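Local coordinates for FAD:protein FMN transferase (Vibrio cholerae, PDB 6NXI) that probably transfers the FMN moiety of FAD, with the help of magnesium, onto a threonine hydroxyl of a target flavoprotein, at residues 71-76 against 140-145; 156-161 against 179-184; 185-190 against 220-225. One frame throughout, in Å; residues are numbered along the deposited sequence.

Contact 1 (71-76 against 140-145)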
loop_
_atom_site.group_PDB
_atom_site.type_symbol
_atom_site.label_atom_id
_atom_site.label_comp_id
_atom_site.label_asym_id
_atom_site.label_seq_id
_atom_site.Cartn_x
_atom_site.Cartn_y
_atom_site.Cartn_z
ATOM N N PHE A 71 -12.005 21.350 -3.797
ATOM C CA PHE A 71 -12.658 20.653 -2.676
ATOM C C PHE A 71 -11.635 20.518 -1.536
ATOM O O PHE A 71 -10.596 19.821 -1.661
ATOM C CB PHE A 71 -13.167 19.309 -3.200
ATOM C CG PHE A 71 -13.878 18.482 -2.173
ATOM C CD1 PHE A 71 -15.250 18.513 -2.021
ATOM C CD2 PHE A 71 -13.150 17.636 -1.363
ATOM C CE1 PHE A 71 -15.874 17.702 -1.084
ATOM C CE2 PHE A 71 -13.771 16.878 -0.380
ATOM C CZ PHE A 71 -15.128 16.878 -0.273
ATOM N N ALA A 72 -11.899 21.181 -0.414
ATOM C CA ALA A 72 -10.944 21.214 0.704
ATOM C C ALA A 72 -10.907 19.849 1.394
ATOM O O ALA A 72 -11.954 19.197 1.547
ATOM C CB ALA A 72 -11.305 22.317 1.660
ATOM N N VAL A 73 -9.696 19.434 1.740
ATOM C CA VAL A 73 -9.427 18.165 2.449
ATOM C C VAL A 73 -8.473 18.425 3.617
ATOM O O VAL A 73 -7.810 19.498 3.729
ATOM C CB VAL A 73 -8.878 17.105 1.480
ATOM C CG1 VAL A 73 -9.892 16.748 0.393
ATOM C CG2 VAL A 73 -7.554 17.550 0.877
ATOM N N SER A 74 -8.400 17.424 4.480
ATOM C CA SER A 74 -7.532 17.432 5.667
ATOM C C SER A 74 -6.063 17.426 5.240
ATOM O O SER A 74 -5.733 16.947 4.123
ATOM C CB SER A 74 -7.833 16.245 6.525
ATOM O OG SER A 74 -7.482 15.043 5.847
ATOM N N THR A 75 -5.198 17.898 6.135
ATOM C CA THR A 75 -3.737 17.814 5.953
ATOM C C THR A 75 -3.352 16.376 5.629
ATOM O O THR A 75 -2.509 16.164 4.724
ATOM C CB THR A 75 -3.013 18.272 7.218
ATOM O OG1 THR A 75 -3.511 19.597 7.391
ATOM C CG2 THR A 75 -1.515 18.218 7.086
ATOM N N GLN A 76 -3.920 15.397 6.333
ATOM C CA GLN A 76 -3.492 13.977 6.133
ATOM C C GLN A 76 -3.872 13.507 4.728
ATOM O O GLN A 76 -3.041 12.964 4.001
ATOM C CB GLN A 76 -4.081 13.043 7.191
ATOM C CG GLN A 76 -3.691 13.374 8.616
ATOM C CD GLN A 76 -4.653 14.263 9.358
ATOM O OE1 GLN A 76 -5.230 15.224 8.806
ATOM N NE2 GLN A 76 -4.834 13.930 10.635
ATOM N N ASN A 140 -4.632 23.514 -0.087
ATOM C CA ASN A 140 -5.202 22.437 0.767
ATOM C C ASN A 140 -6.472 21.865 0.118
ATOM O O ASN A 140 -7.411 21.475 0.864
ATOM C CB ASN A 140 -5.457 22.979 2.171
ATOM C CG ASN A 140 -4.173 23.460 2.808
ATOM O OD1 ASN A 140 -3.096 22.969 2.467
ATOM N ND2 ASN A 140 -4.266 24.387 3.748
ATOM N N THR A 141 -6.529 21.844 -1.214
ATOM C CA THR A 141 -7.729 21.371 -1.950
ATOM C C THR A 141 -7.304 20.408 -3.051
ATOM O O THR A 141 -6.122 20.411 -3.494
ATOM C CB THR A 141 -8.580 22.521 -2.534
ATOM O OG1 THR A 141 -7.876 22.989 -3.678
ATOM C CG2 THR A 141 -8.794 23.631 -1.532
ATOM N N LEU A 142 -8.277 19.606 -3.447
ATOM C CA LEU A 142 -8.231 18.762 -4.654
ATOM C C LEU A 142 -9.212 19.319 -5.680
ATOM O O LEU A 142 -10.319 19.712 -5.280
ATOM C CB LEU A 142 -8.661 17.336 -4.284
ATOM C CG LEU A 142 -7.934 16.658 -3.131
ATOM C CD1 LEU A 142 -8.403 15.209 -3.035
ATOM C CD2 LEU A 142 -6.429 16.730 -3.306
ATOM N N SER A 143 -8.872 19.191 -6.969
ATOM C CA SER A 143 -9.856 19.457 -8.047
ATOM C C SER A 143 -9.805 18.331 -9.076
ATOM O O SER A 143 -8.750 17.661 -9.225
ATOM C CB SER A 143 -9.720 20.833 -8.686
ATOM O OG SER A 143 -8.371 21.246 -8.760
ATOM N N LYS A 144 -10.947 18.112 -9.697
ATOM C CA LYS A 144 -11.108 17.079 -10.739
ATOM C C LYS A 144 -11.741 17.766 -11.938
ATOM O O LYS A 144 -12.740 18.467 -11.709
ATOM C CB LYS A 144 -11.946 15.915 -10.211
ATOM C CG LYS A 144 -13.275 16.296 -9.572
ATOM C CD LYS A 144 -13.872 15.236 -8.649
ATOM C CE LYS A 144 -14.861 14.341 -9.348
ATOM N NZ LYS A 144 -15.507 13.425 -8.386
ATOM N N ASP A 145 -11.134 17.613 -13.119
ATOM C CA ASP A 145 -11.548 18.379 -14.327
ATOM C C ASP A 145 -12.641 17.584 -15.021
ATOM O O ASP A 145 -13.188 18.084 -16.026
ATOM C CB ASP A 145 -10.372 18.712 -15.237
ATOM C CG ASP A 145 -9.724 17.538 -15.941
ATOM O OD1 ASP A 145 -10.257 16.380 -15.863
ATOM O OD2 ASP A 145 -8.686 17.793 -16.569
#
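In a small three-stranded antiparallel sheet, Phe-71 and Ala-72 form an edge strand that runs against Leu-142 and Thr-141 of the central one. Phe-71 and Leu-142 are a hydrogen-bonded pair. Phe-71 N donates to Leu-142 O at 2.8 Å, and Leu-142 N returns a bond of 2.9 Å to Phe-71 O, so each residue uses both its N and its O on the other. A third bond, from Val-73 N to Asn-140 O, is longer at 3.2 Å but almost straight (172° at the hydrogen), and it carries the pairing one residue past the end of strand 71-72. Between these bonds lies the non-hydrogen-bonded pair, where Ala-72 CA and Thr-141 CA are 4.2 Å apart. Here Thr-141 sets its methyl CG2 3.9 Å from Ala-72 CA, while its OG1 turns back to Glu-138 O in the preceding strand of the sheet.

The short edge strand leads straight into helix 75-90, with Ser-74 as the N-cap residue. Its OG caps a backbone N in the first turn and also bonds Glu-58. Sheet and helix are thus continuous in the chain, and the side chains of Val-73 and Leu-142 both touch the helix. They cross at about a right angle, with Val-73 CG1 4.0 Å from Leu-142 CG and Val-73 CG2 nearly as close to the same atom. Val-81 of the helix and Phe-62 of helix 58-64 pack on Leu-142, and Leu-78 packs on Val-73. Phe-71 gives the neighbouring strand little more than CB: with CG anti to the backbone N (chi1 -179°), its ring is carried off to meet His-65 and Arg-61.

Contact 2 (156-161 against 179-184). With MG (magnesium ion), chain D; FAD (flavin-adenine dinucleotide), chain B.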
loop_
_atom_site.group_PDB
_atom_site.type_symbol
_atom_site.label_atom_id
_atom_site.label_comp_id
_atom_site.label_asym_id
_atom_site.label_seq_id
_atom_site.Cartn_x
_atom_site.Cartn_y
_atom_site.Cartn_z
ATOM N N ILE A 156 -2.187 2.937 -0.754
ATOM C CA ILE A 156 -1.202 3.847 -0.103
ATOM C C ILE A 156 -1.678 4.219 1.281
ATOM O O ILE A 156 -0.813 4.536 2.174
ATOM C CB ILE A 156 -0.925 5.046 -1.015
ATOM C CG1 ILE A 156 0.209 5.938 -0.494
ATOM C CG2 ILE A 156 -2.223 5.801 -1.325
ATOM C CD1 ILE A 156 0.649 7.015 -1.523
ATOM N N ALA A 157 -2.984 4.386 1.484
ATOM C CA ALA A 157 -3.446 4.872 2.805
ATOM C C ALA A 157 -3.239 3.798 3.891
ATOM O O ALA A 157 -3.209 4.202 5.095
ATOM C CB ALA A 157 -4.862 5.331 2.720
ATOM N N LYS A 158 -3.039 2.520 3.577
ATOM C CA LYS A 158 -2.672 1.517 4.606
ATOM C C LYS A 158 -1.282 1.866 5.182
ATOM O O LYS A 158 -1.129 1.884 6.400
ATOM C CB LYS A 158 -2.711 0.114 4.012
ATOM C CG LYS A 158 -3.084 -1.010 4.947
ATOM C CD LYS A 158 -3.637 -2.205 4.152
ATOM C CE LYS A 158 -2.541 -2.872 3.365
ATOM N NZ LYS A 158 -2.874 -4.264 3.009
ATOM N N GLY A 159 -0.286 2.084 4.329
ATOM C CA GLY A 159 1.070 2.529 4.696
ATOM C C GLY A 159 0.977 3.789 5.507
ATOM O O GLY A 159 1.694 3.929 6.478
ATOM N N TRP A 160 0.104 4.721 5.090
ATOM C CA TRP A 160 -0.102 5.969 5.859
ATOM C C TRP A 160 -0.546 5.623 7.281
ATOM O O TRP A 160 0.044 6.212 8.238
ATOM C CB TRP A 160 -1.138 6.874 5.163
ATOM C CG TRP A 160 -1.451 8.082 5.995
ATOM C CD1 TRP A 160 -2.604 8.297 6.677
ATOM C CD2 TRP A 160 -0.624 9.249 6.221
ATOM N NE1 TRP A 160 -2.549 9.501 7.327
ATOM C CE2 TRP A 160 -1.347 10.095 7.086
ATOM C CE3 TRP A 160 0.644 9.657 5.798
ATOM C CZ2 TRP A 160 -0.830 11.311 7.517
ATOM C CZ3 TRP A 160 1.169 10.847 6.229
ATOM C CH2 TRP A 160 0.436 11.662 7.104
ATOM N N GLY A 161 -1.541 4.731 7.456
ATOM C CA GLY A 161 -2.018 4.371 8.819
ATOM C C GLY A 161 -0.850 3.789 9.642
ATOM O O GLY A 161 -0.698 4.122 10.818
ATOM N N VAL A 179 4.727 -2.242 13.849
ATOM C CA VAL A 179 3.345 -1.887 13.482
ATOM C C VAL A 179 3.024 -2.615 12.179
ATOM O O VAL A 179 3.790 -2.405 11.231
ATOM C CB VAL A 179 3.216 -0.375 13.298
ATOM C CG1 VAL A 179 1.855 -0.017 12.789
ATOM C CG2 VAL A 179 3.562 0.351 14.605
ATOM N N GLU A 180 1.965 -3.413 12.132
ATOM C CA GLU A 180 1.588 -4.163 10.907
ATOM C C GLU A 180 0.085 -3.969 10.654
ATOM O O GLU A 180 -0.717 -4.163 11.578
ATOM C CB GLU A 180 1.980 -5.631 11.073
ATOM C CG GLU A 180 1.579 -6.502 9.881
ATOM C CD GLU A 180 0.281 -7.237 10.073
ATOM O OE1 GLU A 180 0.173 -8.004 11.070
ATOM O OE2 GLU A 180 -0.660 -6.989 9.313
ATOM N N ILE A 181 -0.272 -3.462 9.482
ATOM C CA ILE A 181 -1.692 -3.372 9.046
ATOM C C ILE A 181 -1.847 -4.050 7.694
ATOM O O ILE A 181 -1.211 -3.646 6.747
ATOM C CB ILE A 181 -2.135 -1.914 8.965
ATOM C CG1 ILE A 181 -1.895 -1.152 10.270
ATOM C CG2 ILE A 181 -3.579 -1.847 8.554
ATOM C CD1 ILE A 181 -2.255 0.343 10.152
ATOM N N GLY A 182 -2.643 -5.113 7.648
ATOM C CA GLY A 182 -2.855 -5.850 6.406
ATOM C C GLY A 182 -1.542 -6.225 5.736
ATOM O O GLY A 182 -1.437 -6.108 4.487
ATOM N N GLY A 183 -0.479 -6.521 6.492
ATOM C CA GLY A 183 0.794 -6.960 5.928
ATOM C C GLY A 183 1.798 -5.852 5.655
ATOM O O GLY A 183 2.979 -6.196 5.419
ATOM N N GLU A 184 1.388 -4.579 5.696
ATOM C CA GLU A 184 2.328 -3.447 5.556
ATOM C C GLU A 184 2.914 -3.204 6.951
ATOM O O GLU A 184 2.131 -3.277 7.943
ATOM C CB GLU A 184 1.597 -2.180 5.121
ATOM C CG GLU A 184 1.657 -1.950 3.611
ATOM C CD GLU A 184 1.342 -3.114 2.696
ATOM O OE1 GLU A 184 0.228 -3.134 2.134
ATOM O OE2 GLU A 184 2.213 -4.065 2.567
HETATM MG MG MG D . -0.580 -2.259 0.179
HETATM P PA FAD B . -1.839 -2.942 -2.890
HETATM O O1A FAD B . -1.147 -3.948 -3.738
HETATM O O2A FAD B . -1.065 -2.143 -1.919
HETATM O O5B FAD B . -2.672 -1.934 -3.810
HETATM C C5B FAD B . -3.747 -2.550 -4.567
HETATM C C4B FAD B . -5.024 -1.755 -4.444
HETATM O O4B FAD B . -4.879 -0.408 -4.955
HETATM C C3B FAD B . -6.164 -2.386 -5.243
HETATM O O3B FAD B . -6.909 -3.272 -4.407
HETATM C C2B FAD B . -6.963 -1.171 -5.727
HETATM O O2B FAD B . -7.848 -0.713 -4.729
HETATM C C1B FAD B . -5.862 -0.143 -5.952
HETATM N N9A FAD B . -5.200 -0.176 -7.239
HETATM C C8A FAD B . -5.202 -1.194 -8.203
HETATM N N7A FAD B . -4.379 -0.929 -9.188
HETATM C C5A FAD B . -3.845 0.316 -8.923
HETATM C C6A FAD B . -2.941 1.121 -9.632
HETATM N N6A FAD B . -2.332 0.755 -10.774
HETATM N N1A FAD B . -2.587 2.283 -9.047
HETATM C C2A FAD B . -3.183 2.639 -7.892
HETATM N N3A FAD B . -4.048 1.956 -7.130
HETATM C C4A FAD B . -4.346 0.787 -7.722
HETATM N N1 FAD B . -11.717 -3.140 2.197
HETATM C C2 FAD B . -12.990 -3.532 2.550
HETATM O O2 FAD B . -13.442 -4.628 2.151
HETATM N N3 FAD B . -13.775 -2.773 3.357
HETATM C C4 FAD B . -13.365 -1.562 3.850
HETATM O O4 FAD B . -14.108 -0.887 4.549
HETATM C C4X FAD B . -12.054 -1.105 3.487
HETATM N N5 FAD B . -11.636 0.061 3.934
HETATM C C5X FAD B . -10.380 0.483 3.565
HETATM C C6 FAD B . -9.922 1.739 4.011
HETATM C C7 FAD B . -8.676 2.238 3.692
HETATM C C7M FAD B . -8.248 3.592 4.211
HETATM C C8 FAD B . -7.819 1.441 2.896
HETATM C C8M FAD B . -6.450 1.925 2.496
HETATM C C9 FAD B . -8.262 0.195 2.442
HETATM C C9A FAD B . -9.528 -0.312 2.767
HETATM N N10 FAD B . -10.012 -1.543 2.308
HETATM C C10 FAD B . -11.280 -1.982 2.648
HETATM C "C1'" FAD B . -9.132 -2.437 1.525
HETATM C "C2'" FAD B . -8.967 -2.054 0.099
HETATM O "O2'" FAD B . -10.210 -2.142 -0.590
HETATM C "C3'" FAD B . -7.962 -3.011 -0.566
HETATM O "O3'" FAD B . -8.418 -4.345 -0.580
HETATM C "C4'" FAD B . -6.611 -3.076 0.121
HETATM O "O4'" FAD B . -6.241 -1.774 0.544
HETATM C "C5'" FAD B . -5.565 -3.733 -0.758
HETATM O "O5'" FAD B . -4.276 -3.565 -0.117
HETATM P P FAD B . -3.035 -4.389 -0.651
HETATM O O1P FAD B . -3.379 -5.790 -0.887
HETATM O O2P FAD B . -1.937 -3.939 0.286
HETATM O O3P FAD B . -2.941 -3.715 -2.087
HETATM O O HOH W 1 -2.151 -0.620 0.838
HETATM O O HOH W 2 1.617 -3.098 -0.895
#
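Lys-158, in the first turn of helix 157-171, reaches across to the turn after strand 177-181, where Ile-181, Gly-182 and Glu-184 receive it. In the conformer described, one of two, its CB points toward that strand. CG then slides past Ile-181, running opposite to that side chain, and lies 3.7 Å from Ile-181 CG2, with Ile-181 O at a similar range; CD stays beside the same carbonyl. A bend at chi3 (70°) redirects the chain, and CE lies 3.0 Å from Glu-184 OE1. The tip links protein and cofactor. Lys-158 NZ donates to Gly-182 O at 2.8 Å. Lys-158 NZ also donates to the phosphate oxygen FAD O2P at 2.9 Å. A weak bond runs from it to O5' of the same ligand.

The receiving segment is a tight hairpin, a type I' turn from Ile-181 to Glu-184, and Gly-183 N is further held by Glu-180 OE2. Straight after the turn, Glu-184 OE1 binds a magnesium ion at 2.3 Å. FAD O2P coordinates the same ion at 2.2 Å, so one phosphate oxygen serves both metal and lysine. FAD O2A, two waters and Asp-269 complete the site.

Farther along the helix, Ile-181 CD1 rests on bare backbone, 3.8 Å from Gly-161 C, a close fit of helix on strand. Val-162 of the same helix and Leu-43 of helix 32-50 also pack on Ile-181. Asp-269 touches Lys-158 and bonds Gly-159 N, so the start of this helix packs against the large sheet and against helices 32-50, 75-90 and 265-278.

Contact 3 (185-190 against 220-225). With FAD (flavin-adenine dinucleotide), chain B.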
loop_
_atom_site.group_PDB
_atom_site.type_symbol
_atom_site.label_atom_id
_atom_site.label_comp_id
_atom_site.label_asym_id
_atom_site.label_seq_id
_atom_site.Cartn_x
_atom_site.Cartn_y
_atom_site.Cartn_z
ATOM N N ILE A 185 4.229 -3.062 7.025
ATOM C CA ILE A 185 4.958 -3.077 8.311
ATOM C C ILE A 185 5.845 -1.855 8.477
ATOM O O ILE A 185 6.505 -1.388 7.549
ATOM C CB ILE A 185 5.764 -4.377 8.408
ATOM C CG1 ILE A 185 4.853 -5.591 8.343
ATOM C CG2 ILE A 185 6.629 -4.336 9.653
ATOM C CD1 ILE A 185 5.630 -6.893 8.190
ATOM N N ARG A 186 5.961 -1.409 9.710
ATOM C CA ARG A 186 7.046 -0.487 10.067
ATOM C C ARG A 186 7.663 -0.920 11.396
ATOM O O ARG A 186 6.895 -1.243 12.321
ATOM C CB ARG A 186 6.554 0.950 10.144
ATOM C CG ARG A 186 7.683 1.915 10.414
ATOM C CD ARG A 186 7.297 3.308 9.941
ATOM N NE ARG A 186 8.106 4.265 10.653
ATOM C CZ ARG A 186 7.877 5.563 10.676
ATOM N NH1 ARG A 186 6.820 6.066 10.051
ATOM N NH2 ARG A 186 8.708 6.340 11.375
ATOM N N LEU A 187 8.988 -0.911 11.454
ATOM C CA LEU A 187 9.759 -1.448 12.595
ATOM C C LEU A 187 10.662 -0.387 13.195
ATOM O O LEU A 187 11.193 0.467 12.457
ATOM C CB LEU A 187 10.682 -2.551 12.084
ATOM C CG LEU A 187 10.074 -3.670 11.273
ATOM C CD1 LEU A 187 11.163 -4.597 10.756
ATOM C CD2 LEU A 187 9.031 -4.403 12.130
ATOM N N LYS A 188 10.867 -0.462 14.484
ATOM C CA LYS A 188 11.911 0.344 15.136
ATOM C C LYS A 188 12.523 -0.447 16.291
ATOM O O LYS A 188 11.777 -1.088 17.031
ATOM C CB LYS A 188 11.385 1.682 15.642
ATOM C CG LYS A 188 12.521 2.659 15.920
ATOM C CD LYS A 188 11.992 3.923 16.490
ATOM C CE LYS A 188 12.993 5.041 16.433
ATOM N NZ LYS A 188 13.687 5.124 17.731
ATOM N N GLY A 189 13.850 -0.398 16.426
ATOM C CA GLY A 189 14.544 -0.918 17.611
ATOM C C GLY A 189 14.590 -2.415 17.615
ATOM O O GLY A 189 14.814 -3.006 16.535
ATOM N N LEU A 190 14.348 -3.023 18.764
ATOM C CA LEU A 190 14.675 -4.433 19.039
ATOM C C LEU A 190 13.444 -5.179 19.556
ATOM O O LEU A 190 12.595 -4.589 20.254
ATOM C CB LEU A 190 15.793 -4.481 20.073
ATOM C CG LEU A 190 17.081 -3.751 19.705
ATOM C CD1 LEU A 190 17.976 -3.702 20.906
ATOM C CD2 LEU A 190 17.767 -4.371 18.497
ATOM N N TYR A 220 12.962 0.662 9.624
ATOM C CA TYR A 220 12.493 0.755 8.220
ATOM C C TYR A 220 11.040 0.316 8.158
ATOM O O TYR A 220 10.553 -0.412 9.048
ATOM C CB TYR A 220 13.252 -0.208 7.296
ATOM C CG TYR A 220 14.190 0.380 6.276
ATOM C CD1 TYR A 220 13.852 1.491 5.527
ATOM C CD2 TYR A 220 15.361 -0.283 5.939
ATOM C CE1 TYR A 220 14.708 2.013 4.572
ATOM C CE2 TYR A 220 16.223 0.218 4.979
ATOM C CZ TYR A 220 15.897 1.379 4.300
ATOM O OH TYR A 220 16.717 1.883 3.333
ATOM N N ALA A 221 10.365 0.728 7.089
ATOM C CA ALA A 221 9.062 0.172 6.696
ATOM C C ALA A 221 9.265 -0.784 5.524
ATOM O O ALA A 221 10.241 -0.638 4.764
ATOM C CB ALA A 221 8.117 1.280 6.321
ATOM N N ILE A 222 8.398 -1.768 5.497
ATOM C CA ILE A 222 8.357 -2.812 4.456
ATOM C C ILE A 222 6.941 -2.953 3.937
ATOM O O ILE A 222 6.035 -3.210 4.704
ATOM C CB ILE A 222 8.869 -4.161 5.016
ATOM C CG1 ILE A 222 10.132 -4.031 5.846
ATOM C CG2 ILE A 222 9.016 -5.099 3.842
ATOM C CD1 ILE A 222 9.896 -3.850 7.352
ATOM N N ALA A 223 6.797 -2.997 2.621
ATOM C CA ALA A 223 5.493 -3.209 1.971
ATOM C C ALA A 223 5.689 -4.257 0.903
ATOM O O ALA A 223 6.756 -4.286 0.249
ATOM C CB ALA A 223 4.945 -1.955 1.357
ATOM N N THR A 224 4.660 -5.079 0.735
ATOM C CA THR A 224 4.668 -6.144 -0.288
ATOM C C THR A 224 3.386 -6.085 -1.119
ATOM O O THR A 224 2.304 -6.062 -0.544
ATOM C CB THR A 224 4.808 -7.513 0.387
ATOM O OG1 THR A 224 6.043 -7.569 1.096
ATOM C CG2 THR A 224 4.801 -8.644 -0.611
ATOM N N SER A 225 3.487 -6.132 -2.451
ATOM C CA SER A 225 2.313 -6.302 -3.322
ATOM C C SER A 225 2.416 -7.619 -4.065
ATOM O O SER A 225 3.546 -8.091 -4.223
ATOM C CB SER A 225 2.161 -5.118 -4.246
ATOM O OG SER A 225 1.564 -4.063 -3.500
HETATM P PA FAD B . -1.839 -2.942 -2.890
HETATM O O1A FAD B . -1.147 -3.948 -3.738
HETATM O O2A FAD B . -1.065 -2.143 -1.919
HETATM O O5B FAD B . -2.672 -1.934 -3.810
HETATM C C5B FAD B . -3.747 -2.550 -4.567
HETATM C C4B FAD B . -5.024 -1.755 -4.444
HETATM O O4B FAD B . -4.879 -0.408 -4.955
HETATM C C3B FAD B . -6.164 -2.386 -5.243
HETATM O O3B FAD B . -6.909 -3.272 -4.407
HETATM C C2B FAD B . -6.963 -1.171 -5.727
HETATM O O2B FAD B . -7.848 -0.713 -4.729
HETATM C C1B FAD B . -5.862 -0.143 -5.952
HETATM N N9A FAD B . -5.200 -0.176 -7.239
HETATM C C8A FAD B . -5.202 -1.194 -8.203
HETATM N N7A FAD B . -4.379 -0.929 -9.188
HETATM C C5A FAD B . -3.845 0.316 -8.923
HETATM C C6A FAD B . -2.941 1.121 -9.632
HETATM N N6A FAD B . -2.332 0.755 -10.774
HETATM N N1A FAD B . -2.587 2.283 -9.047
HETATM C C2A FAD B . -3.183 2.639 -7.892
HETATM N N3A FAD B . -4.048 1.956 -7.130
HETATM C C4A FAD B . -4.346 0.787 -7.722
HETATM N N1 FAD B . -11.717 -3.140 2.197
HETATM C C2 FAD B . -12.990 -3.532 2.550
HETATM O O2 FAD B . -13.442 -4.628 2.151
HETATM N N3 FAD B . -13.775 -2.773 3.357
HETATM C C4 FAD B . -13.365 -1.562 3.850
HETATM O O4 FAD B . -14.108 -0.887 4.549
HETATM C C4X FAD B . -12.054 -1.105 3.487
HETATM N N5 FAD B . -11.636 0.061 3.934
HETATM C C5X FAD B . -10.380 0.483 3.565
HETATM C C6 FAD B . -9.922 1.739 4.011
HETATM C C7 FAD B . -8.676 2.238 3.692
HETATM C C7M FAD B . -8.248 3.592 4.211
HETATM C C8 FAD B . -7.819 1.441 2.896
HETATM C C8M FAD B . -6.450 1.925 2.496
HETATM C C9 FAD B . -8.262 0.195 2.442
HETATM C C9A FAD B . -9.528 -0.312 2.767
HETATM N N10 FAD B . -10.012 -1.543 2.308
HETATM C C10 FAD B . -11.280 -1.982 2.648
HETATM C "C1'" FAD B . -9.132 -2.437 1.525
HETATM C "C2'" FAD B . -8.967 -2.054 0.099
HETATM O "O2'" FAD B . -10.210 -2.142 -0.590
HETATM C "C3'" FAD B . -7.962 -3.011 -0.566
HETATM O "O3'" FAD B . -8.418 -4.345 -0.580
HETATM C "C4'" FAD B . -6.611 -3.076 0.121
HETATM O "O4'" FAD B . -6.241 -1.774 0.544
HETATM C "C5'" FAD B . -5.565 -3.733 -0.758
HETATM O "O5'" FAD B . -4.276 -3.565 -0.117
HETATM P P FAD B . -3.035 -4.389 -0.651
HETATM O O1P FAD B . -3.379 -5.790 -0.887
HETATM O O2P FAD B . -1.937 -3.939 0.286
HETATM O O3P FAD B . -2.941 -3.715 -2.087
#
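Ile-185 opens the pairing of two neighbouring antiparallel strands in the large sheet, facing Ile-222 as a hydrogen-bonded pair. Its N donates to Ile-222 O at 2.9 Å, and its O accepts Ile-222 N at 2.8 Å. The same carbonyl oxygen lies 3.1 Å from Ala-221 CA in a CA-H...O contact. On the side-chain level the branch methyl CG2 of Ile-185 stands 4.0 Å from Ile-222 CD1.

Arg-186 turns to the opposite face, beside Ala-221, its non-hydrogen-bonded partner, with the CB atoms of the two residues 4.1 Å apart. Its CG lies anti to the backbone N (chi1 -176°), and the chain runs on extended to a salt bridge with Asp-163 of helix 157-171, which packs on the arginine, while helix 265-278 packs on Ala-221.

Leu-187 returns to the face of the isoleucines. Its N bonds Tyr-220 O at 2.9 Å, whereas the return bond from Tyr-220 N is weak. Leu-187 CD1 meets Ile-222 CD1 at 3.7 Å. The terminal methyl of Ile-222 thus touches both Ile-185 and Leu-187, and Pro-217 packs on both Leu-187 and Ile-222.

Across the sheet the chemistry divides. On one face aliphatic side chains meet across the strands, the other joins a small alanine to a salt-bridged arginine, and the backbone bonds hold both in step. Strand 220-225 continues beyond its partner until Ser-225 OG donates to FAD O1A at 2.7 Å. That hydroxyl also bonds Thr-273, a magnesium ligand, so the sheet helps to hold the diphosphate of the cofactor.

Overall arrangement
Followed from the N terminus, the chain closes three loops in series, none within or across another. Contact 1 ends a long excursion that is partly helical by returning strand 141-144 to residues 71-76. Contact 2 then closes a short helix-to-strand connection, bringing residues 156-161 over 179-184, and contact 3 returns strand 220-225 to the next strand of the same large sheet. Contacts 1 and 2 meet where Gln-76 packs on Trp-160. Contacts 2 and 3 are joined more closely: Val-179 O probably bonds Arg-186 N, and Glu-184 OE2 reaches Thr-224 N. Both of these touch FAD, whereas contact 1 belongs to the outlying small sheet.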